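Local structure of glutamine synthetase (Streptomyces coelicolor, 4BAX) at residues A[7-12]-A[74-79]; A[61-66]-A[194-199]; A[165-170]-A[198-203]. The protein belongs to the glutamine synthetase family, oligomeric enzymes whose subunits each join a small beta-grasp domain to a larger catalytic domain. One frame throughout, in Å; residues are numbered along the deposited sequence.

Interaction 1: residues A[7-12]-A[74-79]; sequences EYIWID and DILVLC
Tyr8 lies beside Val77 and Cys79 on one face of the sheet, its ring running alongside the valine side chain. Val77 CB sits over a ring face, displaced toward the rim, in a CH-pi contact 4.2 Å from the Tyr8 ring centroid. Cys79 SG approaches the same ring obliquely, a sulfur-aromatic contact with SG 4.4 Å from the centroid. On the other face Ile9 spans two neighbours: its CD1 comes within 4.0 Å of Leu76 CB, while CG2 meets Leu78 CD1, the two side chains crossing at about a right angle. Glu7 belongs to this face as well and lays its CB against Leu76 CD2. With CG anti to the backbone N (chi1 -168°) and a bend at the next bond, its carboxylate turns away from residues 74-79 toward Ser22, Thr24 and Arg70.

Behind the side chains stands a parallel strand pair. Glu7 and Ile9 each use both N and O, giving four backbone bonds to Ile75, Val77 and Cys79, three of them nearly straight and the one from Cys79 N to Ile9 O more bent. The strands part past Ile9, where a water carries the link on, accepting from Ile11 N and donating to Cys79 O. Tyr8 OH reaches Pro38 O, and its ring meets Trp40 edge-to-face.

Strand 3-11 is second in the five-stranded beta-grasp sheet, between antiparallel 20-28 and parallel 75-82; the latter is the middle strand, flanked on its other side by 56-66. Helix 190-210 lies across the Glu7, Ile9 and Leu76 face through Trp202.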
loop_
_atom_site.group_PDB
_atom_site.type_symbol
_atom_site.label_atom_id
_atom_site.label_comp_id
_atom_site.label_asym_id
_atom_site.label_seq_id
_atom_site.Cartn_x
_atom_site.Cartn_y
_atom_site.Cartn_z
ATOM N N GLU A 7 31.812 12.321 24.341
ATOM C CA GLU A 7 31.244 10.989 24.139
ATOM C C GLU A 7 32.244 9.912 24.528
ATOM O O GLU A 7 33.249 9.694 23.838
ATOM C CB GLU A 7 30.824 10.801 22.683
ATOM C CG GLU A 7 29.950 9.559 22.431
ATOM C CD GLU A 7 28.500 9.701 22.902
ATOM O OE1 GLU A 7 28.104 10.789 23.372
ATOM O OE2 GLU A 7 27.754 8.702 22.834
ATOM N N TYR A 8 31.943 9.228 25.629
ATOM C CA TYR A 8 32.826 8.197 26.148
ATOM C C TYR A 8 32.470 6.886 25.484
ATOM O O TYR A 8 31.332 6.425 25.567
ATOM C CB TYR A 8 32.693 8.069 27.658
ATOM C CG TYR A 8 33.508 9.066 28.452
ATOM C CD1 TYR A 8 33.448 10.431 28.170
ATOM C CD2 TYR A 8 34.311 8.658 29.509
ATOM C CE1 TYR A 8 34.176 11.352 28.915
ATOM C CE2 TYR A 8 35.058 9.587 30.259
ATOM C CZ TYR A 8 34.984 10.929 29.959
ATOM O OH TYR A 8 35.720 11.846 30.710
ATOM N N ILE A 9 33.448 6.321 24.797
ATOM C CA ILE A 9 33.271 5.129 23.996
ATOM C C ILE A 9 34.144 4.033 24.569
ATOM O O ILE A 9 35.310 4.275 24.922
ATOM C CB ILE A 9 33.629 5.413 22.495
ATOM C CG1 ILE A 9 32.615 6.416 21.909
ATOM C CG2 ILE A 9 33.654 4.154 21.643
ATOM C CD1 ILE A 9 33.135 7.272 20.717
ATOM N N TRP A 10 33.590 2.837 24.701
ATOM C CA TRP A 10 34.413 1.733 25.161
ATOM C C TRP A 10 33.993 0.428 24.497
ATOM O O TRP A 10 33.000 0.404 23.772
ATOM C CB TRP A 10 34.438 1.621 26.693
ATOM C CG TRP A 10 33.168 1.090 27.327
ATOM C CD1 TRP A 10 32.933 -0.197 27.726
ATOM C CD2 TRP A 10 31.983 1.833 27.661
ATOM N NE1 TRP A 10 31.675 -0.303 28.279
ATOM C CE2 TRP A 10 31.071 0.924 28.253
ATOM C CE3 TRP A 10 31.599 3.169 27.508
ATOM C CZ2 TRP A 10 29.803 1.312 28.698
ATOM C CZ3 TRP A 10 30.326 3.555 27.954
ATOM C CH2 TRP A 10 29.451 2.630 28.542
ATOM N N ILE A 11 34.786 -0.625 24.708
ATOM C CA ILE A 11 34.514 -1.957 24.188
ATOM C C ILE A 11 34.108 -2.857 25.350
ATOM O O ILE A 11 34.753 -2.858 26.396
ATOM C CB ILE A 11 35.731 -2.515 23.458
ATOM C CG1 ILE A 11 35.927 -1.748 22.153
ATOM C CG2 ILE A 11 35.559 -3.993 23.123
ATOM C CD1 ILE A 11 37.205 -0.977 22.121
ATOM N N ASP A 12 33.029 -3.614 25.166
ATOM C CA ASP A 12 32.521 -4.462 26.240
ATOM C C ASP A 12 33.177 -5.857 26.331
ATOM O O ASP A 12 34.241 -6.109 25.754
ATOM C CB ASP A 12 30.985 -4.512 26.266
ATOM C CG ASP A 12 30.388 -5.302 25.116
ATOM O OD1 ASP A 12 31.109 -6.071 24.443
ATOM O OD2 ASP A 12 29.179 -5.119 24.857
ATOM N N ASP A 74 32.696 19.825 20.831
ATOM C CA ASP A 74 32.393 18.499 21.342
ATOM C C ASP A 74 33.414 17.438 20.907
ATOM O O ASP A 74 34.054 17.569 19.854
ATOM C CB ASP A 74 30.992 18.123 20.898
ATOM C CG ASP A 74 29.949 19.103 21.414
ATOM O OD1 ASP A 74 30.207 19.798 22.424
ATOM O OD2 ASP A 74 28.855 19.163 20.814
ATOM N N ILE A 75 33.606 16.420 21.747
ATOM C CA ILE A 75 34.674 15.448 21.506
ATOM C C ILE A 75 34.260 13.994 21.755
ATOM O O ILE A 75 33.313 13.714 22.496
ATOM C CB ILE A 75 35.923 15.762 22.376
ATOM C CG1 ILE A 75 35.514 15.883 23.844
ATOM C CG2 ILE A 75 36.648 17.024 21.890
ATOM C CD1 ILE A 75 36.459 15.222 24.792
ATOM N N LEU A 76 35.021 13.074 21.167
ATOM C CA LEU A 76 34.864 11.646 21.428
ATOM C C LEU A 76 35.991 11.197 22.337
ATOM O O LEU A 76 37.149 11.580 22.137
ATOM C CB LEU A 76 34.883 10.845 20.141
ATOM C CG LEU A 76 33.959 11.404 19.079
ATOM C CD1 LEU A 76 34.291 10.707 17.768
ATOM C CD2 LEU A 76 32.491 11.244 19.486
ATOM N N VAL A 77 35.654 10.419 23.354
ATOM C CA VAL A 77 36.660 9.931 24.276
ATOM C C VAL A 77 36.655 8.409 24.311
ATOM O O VAL A 77 35.755 7.797 24.904
ATOM C CB VAL A 77 36.435 10.467 25.713
ATOM C CG1 VAL A 77 37.686 10.303 26.530
ATOM C CG2 VAL A 77 36.043 11.923 25.692
ATOM N N LEU A 78 37.664 7.799 23.694
ATOM C CA LEU A 78 37.811 6.353 23.754
ATOM C C LEU A 78 38.493 5.948 25.062
ATOM O O LEU A 78 39.555 6.468 25.379
ATOM C CB LEU A 78 38.622 5.849 22.556
ATOM C CG LEU A 78 38.859 4.342 22.492
ATOM C CD1 LEU A 78 37.563 3.562 22.257
ATOM C CD2 LEU A 78 39.901 4.018 21.437
ATOM N N CYS A 79 37.921 4.966 25.769
ATOM C CA CYS A 79 38.411 4.573 27.111
ATOM C C CYS A 79 38.798 3.115 27.161
ATOM O O CYS A 79 38.402 2.312 26.313
ATOM C CB CYS A 79 37.342 4.817 28.187
ATOM S SG CYS A 79 36.716 6.500 28.353
HETATM O O HOH W 1 37.157 -0.025 25.794
#

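Interaction 2: residues A[61-66]-A[194-199]; sequences PVFSCP and SDQLWV
Phe63 and Asp195 mark the closest backbone approach of strand 61-66 and helix 194-199, with their CA atoms 6.9 Å apart. The segment axes come within 9.4 Å and are inclined at 59°, so the helix passes slantwise over the strand and the gap widens toward Cys65. This is helix-on-sheet packing between the two parts of the subunit: the strand belongs to the beta-grasp sheet and the helix to the catalytic domain. The strand contains a classic beta bulge, in which Val62 and Phe63 both face Leu78 of the adjacent strand. As a result two consecutive residues point at the helix before Ser64 turns away and Cys65 turns back.

Phe63 does most of the touching. Its CG stands anti to the backbone N (chi1 175°), which sends the ring across the helix, past Asp195, which runs the opposite way. Phe63 CB lies 4.0 Å from Asp195 OD2, and the ring plane is 38° from that of the carboxylate. No hydrogen bond joins the segments, and the acid is satisfied elsewhere: OD2 pairs with Arg94 in a salt bridge, and OD1 bonds to Tyr324 OH. Those two partners hold the carboxylate between them and would be expected to favour its charged form. Val62 CG2 approaches the same group near OD1.

Farther along the ring, Gln196 contributes its aliphatic part, CG lying 4.3 Å from Phe63 CZ, while its OE1 takes the N-H of Gly168. Val199, one helical turn beyond Asp195, divides its methyls between two residues: CG2 meets Phe63 CD2, and CG1 lies 4.2 Å from Cys65 SG.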
loop_
_atom_site.group_PDB
_atom_site.type_symbol
_atom_site.label_atom_id
_atom_site.label_comp_id
_atom_site.label_asym_id
_atom_site.label_seq_id
_atom_site.Cartn_x
_atom_site.Cartn_y
_atom_site.Cartn_z
ATOM N N PRO A 61 40.107 7.304 29.903
ATOM C CA PRO A 61 40.380 7.866 28.568
ATOM C C PRO A 61 41.773 7.467 28.077
ATOM O O PRO A 61 42.728 7.515 28.861
ATOM C CB PRO A 61 40.327 9.385 28.802
ATOM C CG PRO A 61 39.482 9.564 30.030
ATOM C CD PRO A 61 39.543 8.307 30.834
ATOM N N VAL A 62 41.889 7.014 26.831
ATOM C CA VAL A 62 43.201 6.681 26.277
ATOM C C VAL A 62 43.431 7.443 24.980
ATOM O O VAL A 62 44.567 7.583 24.512
ATOM C CB VAL A 62 43.376 5.150 26.066
ATOM C CG1 VAL A 62 43.196 4.420 27.385
ATOM C CG2 VAL A 62 42.392 4.626 25.024
ATOM N N PHE A 63 42.333 7.886 24.375
ATOM C CA PHE A 63 42.392 8.599 23.108
ATOM C C PHE A 63 41.190 9.521 23.013
ATOM O O PHE A 63 40.107 9.154 23.463
ATOM C CB PHE A 63 42.416 7.615 21.941
ATOM C CG PHE A 63 42.355 8.277 20.585
ATOM C CD1 PHE A 63 43.531 8.670 19.955
ATOM C CD2 PHE A 63 41.141 8.493 19.931
ATOM C CE1 PHE A 63 43.506 9.281 18.699
ATOM C CE2 PHE A 63 41.104 9.098 18.675
ATOM C CZ PHE A 63 42.291 9.492 18.057
ATOM N N SER A 64 41.371 10.687 22.385
ATOM C CA SER A 64 40.270 11.650 22.189
ATOM C C SER A 64 40.423 12.401 20.870
ATOM O O SER A 64 41.536 12.589 20.372
ATOM C CB SER A 64 40.147 12.635 23.358
ATOM O OG SER A 64 41.191 13.600 23.317
ATOM N N CYS A 65 39.297 12.827 20.312
ATOM C CA CYS A 65 39.305 13.523 19.043
ATOM C C CYS A 65 38.028 14.351 18.969
ATOM O O CYS A 65 37.097 14.127 19.760
ATOM C CB CYS A 65 39.386 12.524 17.898
ATOM S SG CYS A 65 38.017 11.411 17.882
ATOM N N PRO A 66 37.935 15.251 17.975
ATOM C CA PRO A 66 36.683 15.994 17.811
ATOM C C PRO A 66 35.509 15.104 17.442
ATOM O O PRO A 66 35.696 14.111 16.743
ATOM C CB PRO A 66 37.004 16.941 16.651
ATOM C CG PRO A 66 38.501 17.066 16.650
ATOM C CD PRO A 66 38.978 15.708 17.036
ATOM N N SER A 194 44.951 1.030 16.359
ATOM C CA SER A 194 43.890 0.276 16.998
ATOM C C SER A 194 42.832 1.190 17.565
ATOM O O SER A 194 41.628 0.937 17.412
ATOM C CB SER A 194 44.471 -0.605 18.109
ATOM O OG SER A 194 45.192 -1.723 17.620
ATOM N N ASP A 195 43.294 2.267 18.191
ATOM C CA ASP A 195 42.417 3.262 18.780
ATOM C C ASP A 195 41.597 3.945 17.693
ATOM O O ASP A 195 40.378 4.105 17.853
ATOM C CB ASP A 195 43.218 4.307 19.563
ATOM C CG ASP A 195 43.756 3.759 20.884
ATOM O OD1 ASP A 195 43.221 2.737 21.376
ATOM O OD2 ASP A 195 44.724 4.338 21.434
ATOM N N GLN A 196 42.245 4.324 16.585
ATOM C CA GLN A 196 41.552 5.055 15.512
ATOM C C GLN A 196 40.502 4.186 14.801
ATOM O O GLN A 196 39.392 4.647 14.527
ATOM C CB GLN A 196 42.556 5.639 14.496
ATOM C CG GLN A 196 43.515 6.711 15.044
ATOM C CD GLN A 196 44.174 7.579 13.956
ATOM O OE1 GLN A 196 43.805 7.510 12.783
ATOM N NE2 GLN A 196 45.133 8.426 14.358
ATOM N N LEU A 197 40.832 2.911 14.598
ATOM C CA LEU A 197 39.937 1.950 13.953
ATOM C C LEU A 197 38.647 1.717 14.760
ATOM O O LEU A 197 37.534 1.623 14.181
ATOM C CB LEU A 197 40.666 0.620 13.709
ATOM C CG LEU A 197 39.817 -0.492 13.072
ATOM C CD1 LEU A 197 39.149 -0.004 11.783
ATOM C CD2 LEU A 197 40.633 -1.753 12.784
ATOM N N TRP A 198 38.794 1.629 16.088
ATOM C CA TRP A 198 37.630 1.455 16.954
ATOM C C TRP A 198 36.716 2.662 16.867
ATOM O O TRP A 198 35.485 2.538 16.758
ATOM C CB TRP A 198 38.048 1.215 18.413
ATOM C CG TRP A 198 38.223 -0.235 18.725
ATOM C CD1 TRP A 198 39.362 -0.860 19.197
ATOM C CD2 TRP A 198 37.260 -1.263 18.526
ATOM N NE1 TRP A 198 39.137 -2.215 19.338
ATOM C CE2 TRP A 198 37.856 -2.489 18.928
ATOM C CE3 TRP A 198 35.936 -1.274 18.063
ATOM C CZ2 TRP A 198 37.165 -3.709 18.876
ATOM C CZ3 TRP A 198 35.255 -2.488 18.007
ATOM C CH2 TRP A 198 35.870 -3.684 18.416
ATOM N N VAL A 199 37.342 3.828 16.842
ATOM C CA VAL A 199 36.608 5.062 16.744
ATOM C C VAL A 199 35.972 5.170 15.354
ATOM O O VAL A 199 34.809 5.566 15.193
ATOM C CB VAL A 199 37.502 6.263 17.059
ATOM C CG1 VAL A 199 36.764 7.547 16.741
ATOM C CG2 VAL A 199 37.935 6.232 18.528
#

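Interaction 3: residues A[165-170]-A[198-203]; sequences AGLGIS and WVARWL
Leu167 meets Ala200 because CG is set beside the leucine's backbone N (chi1 -49°) and CD1 then continues fully extended (chi2 -177°), driving that one methyl straight at the helix. There CD1 touches three residues of a single helical face. The nearest is Ala200, whose CB is 3.7 Å from Leu167 CD1. Val199 CG1 comes in at 4.3 Å from the same methyl, and Leu203 CD1, one turn on from Val199, at 4.1 Å. Leu203 has a similar build, with CG beside its backbone N and an extended second torsion, and its CD1 also reaches Ala165 CB at 4.3 Å. The contact is entirely apolar: no hydrogen bond runs between the segments, and one branch of Leu167 does nearly all the work.

The backbone that presents Leu167 is sharply shaped. Gly166, with a phi of 87°, closes helix 152-164 in a Schellman motif, and an inverse gamma turn centred on Gly168 follows, with a weak bond from Ile169 N to Leu167 O. Leu167 sits between these two turns, its side chain directed at the helix. Cys162 and His158 of helix 152-164 pack on Ala200 and Leu203 respectively, and His158 NE2 bonds to Ala200 O.

Val199 also packs on Leu76 and Leu78 of strand 75-82, in the beta-grasp sheet. Ser170 makes backbone hydrogen bonds to a neighbouring subunit. Taken together, this is a helix-to-strand connection in the catalytic domain: helix 152-164 turns into strand 169-174, which pairs antiparallel with 180-188, and helix 190-210 returns to pack against the turn.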
loop_
_atom_site.group_PDB
_atom_site.type_symbol
_atom_site.label_atom_id
_atom_site.label_comp_id
_atom_site.label_asym_id
_atom_site.label_seq_id
_atom_site.Cartn_x
_atom_site.Cartn_y
_atom_site.Cartn_z
ATOM N N ALA A 165 37.368 14.166 12.295
ATOM C CA ALA A 165 37.869 13.617 13.557
ATOM C C ALA A 165 39.408 13.502 13.596
ATOM O O ALA A 165 39.992 13.303 14.666
ATOM C CB ALA A 165 37.235 12.266 13.824
ATOM N N GLY A 166 40.054 13.616 12.431
ATOM C CA GLY A 166 41.501 13.538 12.359
ATOM C C GLY A 166 42.133 12.167 12.209
ATOM O O GLY A 166 43.356 12.010 12.318
ATOM N N LEU A 167 41.323 11.169 11.897
ATOM C CA LEU A 167 41.833 9.809 11.772
ATOM C C LEU A 167 42.669 9.584 10.513
ATOM O O LEU A 167 42.465 10.255 9.492
ATOM C CB LEU A 167 40.694 8.819 11.824
ATOM C CG LEU A 167 39.721 9.020 12.974
ATOM C CD1 LEU A 167 38.675 7.870 12.919
ATOM C CD2 LEU A 167 40.500 9.053 14.287
ATOM N N GLY A 168 43.639 8.677 10.594
ATOM C CA GLY A 168 44.526 8.448 9.467
ATOM C C GLY A 168 43.904 7.493 8.467
ATOM O O GLY A 168 44.196 6.289 8.437
ATOM N N ILE A 169 43.024 8.041 7.640
ATOM C CA ILE A 169 42.382 7.254 6.615
ATOM C C ILE A 169 43.161 7.486 5.338
ATOM O O ILE A 169 43.380 8.636 4.954
ATOM C CB ILE A 169 40.935 7.713 6.400
ATOM C CG1 ILE A 169 40.190 7.764 7.739
ATOM C CG2 ILE A 169 40.237 6.804 5.402
ATOM C CD1 ILE A 169 40.048 6.409 8.388
ATOM N N SER A 170 43.563 6.410 4.663
ATOM C CA SER A 170 44.348 6.581 3.438
ATOM C C SER A 170 43.504 6.457 2.198
ATOM O O SER A 170 43.868 7.009 1.140
ATOM C CB SER A 170 45.520 5.595 3.372
ATOM O OG SER A 170 45.119 4.300 3.781
ATOM N N TRP A 198 38.794 1.629 16.088
ATOM C CA TRP A 198 37.630 1.455 16.954
ATOM C C TRP A 198 36.716 2.662 16.867
ATOM O O TRP A 198 35.485 2.538 16.758
ATOM C CB TRP A 198 38.048 1.215 18.413
ATOM C CG TRP A 198 38.223 -0.235 18.725
ATOM C CD1 TRP A 198 39.362 -0.860 19.197
ATOM C CD2 TRP A 198 37.260 -1.263 18.526
ATOM N NE1 TRP A 198 39.137 -2.215 19.338
ATOM C CE2 TRP A 198 37.856 -2.489 18.928
ATOM C CE3 TRP A 198 35.936 -1.274 18.063
ATOM C CZ2 TRP A 198 37.165 -3.709 18.876
ATOM C CZ3 TRP A 198 35.255 -2.488 18.007
ATOM C CH2 TRP A 198 35.870 -3.684 18.416
ATOM N N VAL A 199 37.342 3.828 16.842
ATOM C CA VAL A 199 36.608 5.062 16.744
ATOM C C VAL A 199 35.972 5.170 15.354
ATOM O O VAL A 199 34.809 5.566 15.193
ATOM C CB VAL A 199 37.502 6.263 17.059
ATOM C CG1 VAL A 199 36.764 7.547 16.741
ATOM C CG2 VAL A 199 37.935 6.232 18.528
ATOM N N ALA A 200 36.741 4.771 14.347
ATOM C CA ALA A 200 36.235 4.780 12.993
ATOM C C ALA A 200 35.048 3.794 12.824
ATOM O O ALA A 200 34.078 4.099 12.109
ATOM C CB ALA A 200 37.367 4.492 11.983
ATOM N N ARG A 201 35.115 2.639 13.495
ATOM C CA ARG A 201 33.993 1.695 13.510
ATOM C C ARG A 201 32.801 2.349 14.187
ATOM O O ARG A 201 31.661 2.288 13.703
ATOM C CB ARG A 201 34.346 0.402 14.254
ATOM C CG ARG A 201 35.112 -0.627 13.422
ATOM C CD ARG A 201 36.003 -1.505 14.330
ATOM N NE ARG A 201 36.652 -2.598 13.604
ATOM C CZ ARG A 201 36.881 -3.824 14.088
ATOM N NH1 ARG A 201 36.527 -4.151 15.333
ATOM N NH2 ARG A 201 37.485 -4.733 13.318
ATOM N N TRP A 202 33.067 2.980 15.318
ATOM C CA TRP A 202 31.993 3.596 16.058
ATOM C C TRP A 202 31.349 4.668 15.173
ATOM O O TRP A 202 30.120 4.806 15.151
ATOM C CB TRP A 202 32.490 4.177 17.398
ATOM C CG TRP A 202 31.369 4.759 18.215
ATOM C CD1 TRP A 202 30.606 4.092 19.142
ATOM C CD2 TRP A 202 30.864 6.112 18.179
ATOM N NE1 TRP A 202 29.656 4.945 19.675
ATOM C CE2 TRP A 202 29.801 6.188 19.109
ATOM C CE3 TRP A 202 31.200 7.257 17.448
ATOM C CZ2 TRP A 202 29.087 7.366 19.335
ATOM C CZ3 TRP A 202 30.486 8.417 17.675
ATOM C CH2 TRP A 202 29.444 8.464 18.613
ATOM N N LEU A 203 32.171 5.397 14.420
ATOM C CA LEU A 203 31.671 6.429 13.522
ATOM C C LEU A 203 30.836 5.850 12.365
ATOM O O LEU A 203 29.882 6.500 11.895
ATOM C CB LEU A 203 32.829 7.260 12.986
ATOM C CG LEU A 203 33.395 8.323 13.930
ATOM C CD1 LEU A 203 34.685 8.899 13.342
ATOM C CD2 LEU A 203 32.392 9.438 14.181
#

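The three contacts run from the beta-grasp sheet into the catalytic domain. Interactions 1 and 2 have centres about 7 Å apart and share the sheet, since strands 75-82 and 56-66 are neighbours in it; along the chain their segments alternate. Interactions 2 and 3 both use helix 190-210 and have centres about 8 Å apart; their segments overlap at Trp198 and Val199, and Val199 takes part in both contacts. Interaction 1 closes before interaction 3 opens, yet their centres are only about 12 Å apart and they meet directly where Ile9 and Ile11 pack on Trp202 and Trp198. Helix 190-210 is therefore the common element, facing the beta-grasp sheet on one flank and the 165-170 turn on another, and so joining the two domains.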